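Local coordinates for protein processed glycerol phosphate lipoteichoic acid synthase 2 (Bacillus subtilis, PDB 2W8D) that is a member of the alkaline phosphatase superfamily, named as a lipoteichoic acid synthase, with a sulfatase-type alpha/beta domain and a bound magnesium ion, at residues L292-A297 / P315-L320; N23-K28 / K300-H305. All coordinates share one frame; numbering follows the deposited sequence.

From the N terminus, the chain first reaches residues 23-28, in the loop between helix 6-17 and strand 33-39. Interaction 2 joins this loop to residues 300-305 and so closes a span of 271 intervening residues. Interaction 1 starts within that span, at strand 292-296, and closes a much shorter loop of 17 residues onto helix 313-320. Because the segments alternate along the chain, the two closures cross. Their centres lie about 8 Å apart, and they touch directly: Gly-27 N is 3.0 Å from His-319 O, a probable hydrogen bond. Together they tie the N-terminal loop, helix 313-320 and one region of the central mixed sheet.

Interaction 1: L292-A297 / P315-L320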
loop_
_atom_site.group_PDB
_atom_site.type_symbol
_atom_site.label_atom_id
_atom_site.label_comp_id
_atom_site.label_asym_id
_atom_site.label_seq_id
_atom_site.Cartn_x
_atom_site.Cartn_y
_atom_site.Cartn_z
ATOM N N LEU A 292 -4.282 -1.440 -6.695
ATOM C CA LEU A 292 -3.489 -2.496 -6.123
ATOM C C LEU A 292 -3.330 -3.512 -7.230
ATOM O O LEU A 292 -4.321 -3.933 -7.808
ATOM C CB LEU A 292 -4.177 -3.134 -4.919
ATOM C CG LEU A 292 -3.457 -4.418 -4.455
ATOM C CD1 LEU A 292 -2.009 -4.194 -3.897
ATOM C CD2 LEU A 292 -4.287 -5.174 -3.414
ATOM N N PHE A 293 -2.091 -3.872 -7.533
ATOM C CA PHE A 293 -1.783 -4.881 -8.559
ATOM C C PHE A 293 -0.956 -5.970 -7.878
ATOM O O PHE A 293 -0.086 -5.649 -7.072
ATOM C CB PHE A 293 -0.919 -4.283 -9.689
ATOM C CG PHE A 293 -1.599 -3.229 -10.490
ATOM C CD1 PHE A 293 -2.311 -3.564 -11.623
ATOM C CD2 PHE A 293 -1.526 -1.883 -10.119
ATOM C CE1 PHE A 293 -2.962 -2.576 -12.386
ATOM C CE2 PHE A 293 -2.149 -0.911 -10.885
ATOM C CZ PHE A 293 -2.874 -1.269 -12.026
ATOM N N ILE A 294 -1.256 -7.238 -8.160
ATOM C CA ILE A 294 -0.424 -8.340 -7.706
ATOM C C ILE A 294 -0.174 -9.267 -8.904
ATOM O O ILE A 294 -1.115 -9.868 -9.432
ATOM C CB ILE A 294 -1.086 -9.190 -6.584
ATOM C CG1 ILE A 294 -1.353 -8.386 -5.325
ATOM C CG2 ILE A 294 -0.221 -10.363 -6.234
ATOM C CD1 ILE A 294 -2.181 -9.152 -4.337
ATOM N N HIS A 295 1.078 -9.363 -9.331
ATOM C CA HIS A 295 1.445 -10.364 -10.309
ATOM C C HIS A 295 2.298 -11.388 -9.595
ATOM O O HIS A 295 3.414 -11.111 -9.186
ATOM C CB HIS A 295 2.168 -9.764 -11.512
ATOM C CG HIS A 295 2.448 -10.769 -12.591
ATOM N ND1 HIS A 295 3.575 -11.558 -12.597
ATOM C CD2 HIS A 295 1.720 -11.147 -13.672
ATOM C CE1 HIS A 295 3.539 -12.380 -13.634
ATOM N NE2 HIS A 295 2.422 -12.148 -14.304
ATOM N N ALA A 296 1.699 -12.548 -9.363
ATOM C CA ALA A 296 2.331 -13.662 -8.720
ATOM C C ALA A 296 2.596 -14.608 -9.859
ATOM O O ALA A 296 1.662 -15.067 -10.543
ATOM C CB ALA A 296 1.405 -14.275 -7.726
ATOM N N ALA A 297 3.872 -14.878 -10.095
ATOM C CA ALA A 297 4.272 -15.711 -11.236
ATOM C C ALA A 297 3.951 -17.162 -10.952
ATOM O O ALA A 297 4.210 -17.650 -9.836
ATOM C CB ALA A 297 5.750 -15.545 -11.504
ATOM N N PRO A 315 -1.731 -10.281 4.631
ATOM C CA PRO A 315 -2.257 -11.670 4.624
ATOM C C PRO A 315 -2.571 -12.235 3.248
ATOM O O PRO A 315 -2.559 -13.450 3.074
ATOM C CB PRO A 315 -3.550 -11.573 5.434
ATOM C CG PRO A 315 -3.821 -10.059 5.618
ATOM C CD PRO A 315 -2.494 -9.412 5.558
ATOM N N THR A 316 -2.873 -11.392 2.270
ATOM C CA THR A 316 -3.120 -11.893 0.935
ATOM C C THR A 316 -1.794 -12.508 0.464
ATOM O O THR A 316 -1.741 -13.668 0.023
ATOM C CB THR A 316 -3.617 -10.737 -0.011
ATOM O OG1 THR A 316 -4.735 -10.043 0.587
ATOM C CG2 THR A 316 -4.018 -11.261 -1.346
ATOM N N ILE A 317 -0.729 -11.728 0.620
ATOM C CA ILE A 317 0.601 -12.071 0.159
ATOM C C ILE A 317 1.160 -13.256 0.895
ATOM O O ILE A 317 1.688 -14.168 0.280
ATOM C CB ILE A 317 1.550 -10.892 0.334
ATOM C CG1 ILE A 317 1.021 -9.694 -0.465
ATOM C CG2 ILE A 317 2.981 -11.270 -0.079
ATOM C CD1 ILE A 317 0.600 -10.045 -1.893
ATOM N N LEU A 318 1.046 -13.247 2.216
ATOM C CA LEU A 318 1.534 -14.349 3.027
ATOM C C LEU A 318 0.849 -15.653 2.625
ATOM O O LEU A 318 1.510 -16.666 2.436
ATOM C CB LEU A 318 1.332 -14.042 4.509
ATOM C CG LEU A 318 2.522 -13.816 5.442
ATOM C CD1 LEU A 318 3.912 -13.688 4.778
ATOM C CD2 LEU A 318 2.236 -12.686 6.389
ATOM N N HIS A 319 -0.468 -15.594 2.448
ATOM C CA HIS A 319 -1.254 -16.734 1.995
ATOM C C HIS A 319 -0.784 -17.253 0.654
ATOM O O HIS A 319 -0.593 -18.455 0.514
ATOM C CB HIS A 319 -2.765 -16.443 2.021
ATOM C CG HIS A 319 -3.319 -16.365 3.412
ATOM N ND1 HIS A 319 -4.621 -16.000 3.686
ATOM C CD2 HIS A 319 -2.728 -16.577 4.617
ATOM C CE1 HIS A 319 -4.812 -16.001 4.993
ATOM N NE2 HIS A 319 -3.680 -16.352 5.580
ATOM N N LEU A 320 -0.551 -16.350 -0.297
ATOM C CA LEU A 320 -0.004 -16.734 -1.602
ATOM C C LEU A 320 1.322 -17.504 -1.435
ATOM O O LEU A 320 1.591 -18.453 -2.179
ATOM C CB LEU A 320 0.181 -15.519 -2.515
ATOM C CG LEU A 320 -1.042 -14.998 -3.295
ATOM C CD1 LEU A 320 -0.792 -13.594 -3.831
ATOM C CD2 LEU A 320 -1.433 -15.921 -4.435
#
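Ile-294 meets helix residues Thr-316 and Ile-317 through an extended branch: CG1 sits beside its own backbone N, and chi2 of 171° carries CD1 straight out from the strand. Ile-317 answers with a bent chain. Its CB does not aim at the strand, but chi2 of -47° folds CD1 round until it lies 3.8 Å from Ile-294 CD1. Beside it, Thr-316 CG2 stands 4.1 Å from Ile-294 CD1. The second branch of Ile-294 has its own partner, since CG2, anti to the backbone N, comes within 4.1 Å of Leu-320 CD1. One isoleucine therefore touches three side chains, two adjacent on one turn of the helix and one on the next, all methyl to methyl; the two segments together bury 154 Å². The hydroxyl of Thr-316 stays out of this apolar meeting; OG1 bonds to Asp-312 O and Ile-335 N instead. The segment axes approach to 11.2 Å and run 7° from parallel, which matches a helix laid along a strand on one face of a sheet. Strand 292-296 is held antiparallel between strands 70-76 and 251-257, and Ile-317 also reaches Val-254 of the latter. Phe-293 points to the opposite face, against helix 58-65, giving the helix-sheet-helix layering characteristic of the alkaline phosphatase fold.

Interaction 2: N23-K28 / K300-H305; sequences NVYFGK and KGEKVH
The salt bridge from Lys-300 NZ to Glu-302 OE2, 2.8 Å long, holds on the lysine side the carboxylate of the residue that Tyr-25 touches from across the contact. Glu-302 is bent at chi2 (-70°), which turns its charged end toward the lysine and leaves the aliphatic part to the tyrosine. Tyr-25 OH accordingly lies 3.7 Å from Glu-302 CG, whereas the separation from Tyr-25 OH to Glu-302 OE2 is 5.2 Å, too long for a hydrogen bond. The two side chains cross at about a right angle, although the ring and carboxylate planes are only 28° apart. Glu-302 OE2 also lies 3.2 Å from Gly-301 O; these are two acceptors, and the nearby ammonium of Lys-300 probably eases their repulsion.

With CG beside the backbone N, anti to the carbonyl carbon (chi1 -58°), Tyr-25 sets its ring across the gap between the segments. The rim atom Tyr-25 CE1 approaches Lys-300 O at 4.1 Å, with the carbonyl oxygen near the ring plane. One face of the ring is covered from within its own loop, where Val-24 CG1 sits over the centre, 3.5 Å above the plane. The backbone behind the ring is a type II beta turn from Tyr-25 to Lys-28, closed by Lys-28 N to Tyr-25 O at 3.2 Å, with Gly-27 taking a positive phi at its third position. Only 79 Å² is buried, so this is a small surface contact resting mainly on one aromatic side chain.

Val-299 and Leu-336 add to the packing on Tyr-25. Gly-301 bonds to the backbone of Glu-68, and the weakly bonded strand 303-304 pairs parallel with strand 70-76, where Val-304 packs on Phe-70 and Phe-72; the turn packs against helix 313-320.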
loop_
_atom_site.group_PDB
_atom_site.type_symbol
_atom_site.label_atom_id
_atom_site.label_comp_id
_atom_site.label_asym_id
_atom_site.label_seq_id
_atom_site.Cartn_x
_atom_site.Cartn_y
_atom_site.Cartn_z
ATOM N N ASN A 23 -7.901 -22.339 -1.102
ATOM C CA ASN A 23 -6.897 -23.301 -1.594
ATOM C C ASN A 23 -6.625 -23.246 -3.096
ATOM O O ASN A 23 -5.646 -23.818 -3.567
ATOM C CB ASN A 23 -7.114 -24.755 -1.134
ATOM C CG ASN A 23 -5.786 -25.573 -1.126
ATOM O OD1 ASN A 23 -4.688 -25.001 -0.962
ATOM N ND2 ASN A 23 -5.885 -26.908 -1.309
ATOM N N VAL A 24 -7.473 -22.548 -3.843
ATOM C CA VAL A 24 -7.148 -22.216 -5.225
ATOM C C VAL A 24 -5.866 -21.386 -5.275
ATOM O O VAL A 24 -5.117 -21.450 -6.258
ATOM C CB VAL A 24 -8.289 -21.438 -5.904
ATOM C CG1 VAL A 24 -7.820 -20.791 -7.208
ATOM C CG2 VAL A 24 -9.483 -22.371 -6.157
ATOM N N TYR A 25 -5.600 -20.635 -4.209
ATOM C CA TYR A 25 -4.476 -19.689 -4.192
ATOM C C TYR A 25 -3.407 -19.939 -3.123
ATOM O O TYR A 25 -2.279 -19.505 -3.283
ATOM C CB TYR A 25 -4.983 -18.233 -4.118
ATOM C CG TYR A 25 -5.908 -17.858 -5.255
ATOM C CD1 TYR A 25 -5.437 -17.774 -6.565
ATOM C CD2 TYR A 25 -7.256 -17.601 -5.022
ATOM C CE1 TYR A 25 -6.283 -17.439 -7.608
ATOM C CE2 TYR A 25 -8.117 -17.266 -6.058
ATOM C CZ TYR A 25 -7.624 -17.183 -7.351
ATOM O OH TYR A 25 -8.477 -16.863 -8.384
ATOM N N PHE A 26 -3.755 -20.643 -2.050
ATOM C CA PHE A 26 -2.876 -20.746 -0.899
ATOM C C PHE A 26 -1.635 -21.563 -1.196
ATOM O O PHE A 26 -1.727 -22.751 -1.502
ATOM C CB PHE A 26 -3.623 -21.347 0.286
ATOM C CG PHE A 26 -2.763 -21.546 1.491
ATOM C CD1 PHE A 26 -2.333 -20.446 2.245
ATOM C CD2 PHE A 26 -2.368 -22.819 1.870
ATOM C CE1 PHE A 26 -1.517 -20.613 3.372
ATOM C CE2 PHE A 26 -1.547 -23.013 2.993
ATOM C CZ PHE A 26 -1.113 -21.913 3.743
ATOM N N GLY A 27 -0.472 -20.933 -1.108
ATOM C CA GLY A 27 0.785 -21.658 -1.281
ATOM C C GLY A 27 1.216 -21.744 -2.733
ATOM O O GLY A 27 2.292 -22.243 -3.025
ATOM N N LYS A 28 0.395 -21.208 -3.634
ATOM C CA LYS A 28 0.638 -21.304 -5.076
ATOM C C LYS A 28 1.819 -20.465 -5.560
ATOM O O LYS A 28 2.254 -20.589 -6.706
ATOM C CB LYS A 28 -0.639 -20.950 -5.875
ATOM C CG LYS A 28 -1.795 -21.934 -5.711
ATOM C CD LYS A 28 -1.420 -23.335 -6.195
ATOM C CE LYS A 28 -2.653 -24.242 -6.325
ATOM N NZ LYS A 28 -2.297 -25.644 -6.699
ATOM N N LYS A 300 -2.460 -17.604 -12.023
ATOM C CA LYS A 300 -3.347 -16.835 -12.872
ATOM C C LYS A 300 -4.202 -15.832 -12.065
ATOM O O LYS A 300 -5.119 -16.230 -11.344
ATOM C CB LYS A 300 -4.234 -17.784 -13.684
ATOM C CG LYS A 300 -4.997 -17.080 -14.793
ATOM C CD LYS A 300 -5.909 -18.035 -15.550
ATOM C CE LYS A 300 -6.924 -17.272 -16.402
ATOM N NZ LYS A 300 -7.672 -16.262 -15.577
ATOM N N GLY A 301 -3.895 -14.542 -12.192
ATOM C CA GLY A 301 -4.613 -13.505 -11.478
ATOM C C GLY A 301 -6.014 -13.240 -12.012
ATOM O O GLY A 301 -6.370 -13.671 -13.092
ATOM N N GLU A 302 -6.813 -12.540 -11.215
ATOM C CA GLU A 302 -8.164 -12.166 -11.589
ATOM C C GLU A 302 -8.351 -10.693 -11.274
ATOM O O GLU A 302 -7.701 -10.169 -10.361
ATOM C CB GLU A 302 -9.173 -12.977 -10.773
ATOM C CG GLU A 302 -9.206 -14.460 -11.065
ATOM C CD GLU A 302 -9.784 -14.756 -12.447
ATOM O OE1 GLU A 302 -10.962 -14.405 -12.706
ATOM O OE2 GLU A 302 -9.050 -15.341 -13.274
ATOM N N LYS A 303 -9.242 -10.044 -12.014
ATOM C CA LYS A 303 -9.690 -8.680 -11.711
ATOM C C LYS A 303 -10.711 -8.766 -10.609
ATOM O O LYS A 303 -11.879 -9.011 -10.875
ATOM C CB LYS A 303 -10.317 -8.036 -12.962
ATOM C CG LYS A 303 -9.560 -8.401 -14.266
ATOM C CD LYS A 303 -8.109 -7.872 -14.239
ATOM C CE LYS A 303 -7.174 -8.794 -14.905
ATOM N NZ LYS A 303 -5.870 -8.140 -15.158
ATOM N N VAL A 304 -10.290 -8.600 -9.361
ATOM C CA VAL A 304 -11.239 -8.801 -8.239
ATOM C C VAL A 304 -11.935 -7.518 -7.750
ATOM O O VAL A 304 -11.290 -6.485 -7.624
ATOM C CB VAL A 304 -10.688 -9.763 -7.100
ATOM C CG1 VAL A 304 -9.276 -10.238 -7.381
ATOM C CG2 VAL A 304 -10.860 -9.208 -5.735
ATOM N N HIS A 305 -13.253 -7.594 -7.522
ATOM C CA HIS A 305 -14.079 -6.409 -7.184
ATOM C C HIS A 305 -14.447 -6.300 -5.708
ATOM O O HIS A 305 -15.178 -5.389 -5.299
ATOM C CB HIS A 305 -15.349 -6.341 -8.051
ATOM C CG HIS A 305 -15.071 -6.529 -9.500
ATOM N ND1 HIS A 305 -14.214 -5.705 -10.199
ATOM C CD2 HIS A 305 -15.480 -7.479 -10.373
ATOM C CE1 HIS A 305 -14.114 -6.137 -11.446
ATOM N NE2 HIS A 305 -14.879 -7.205 -11.579
#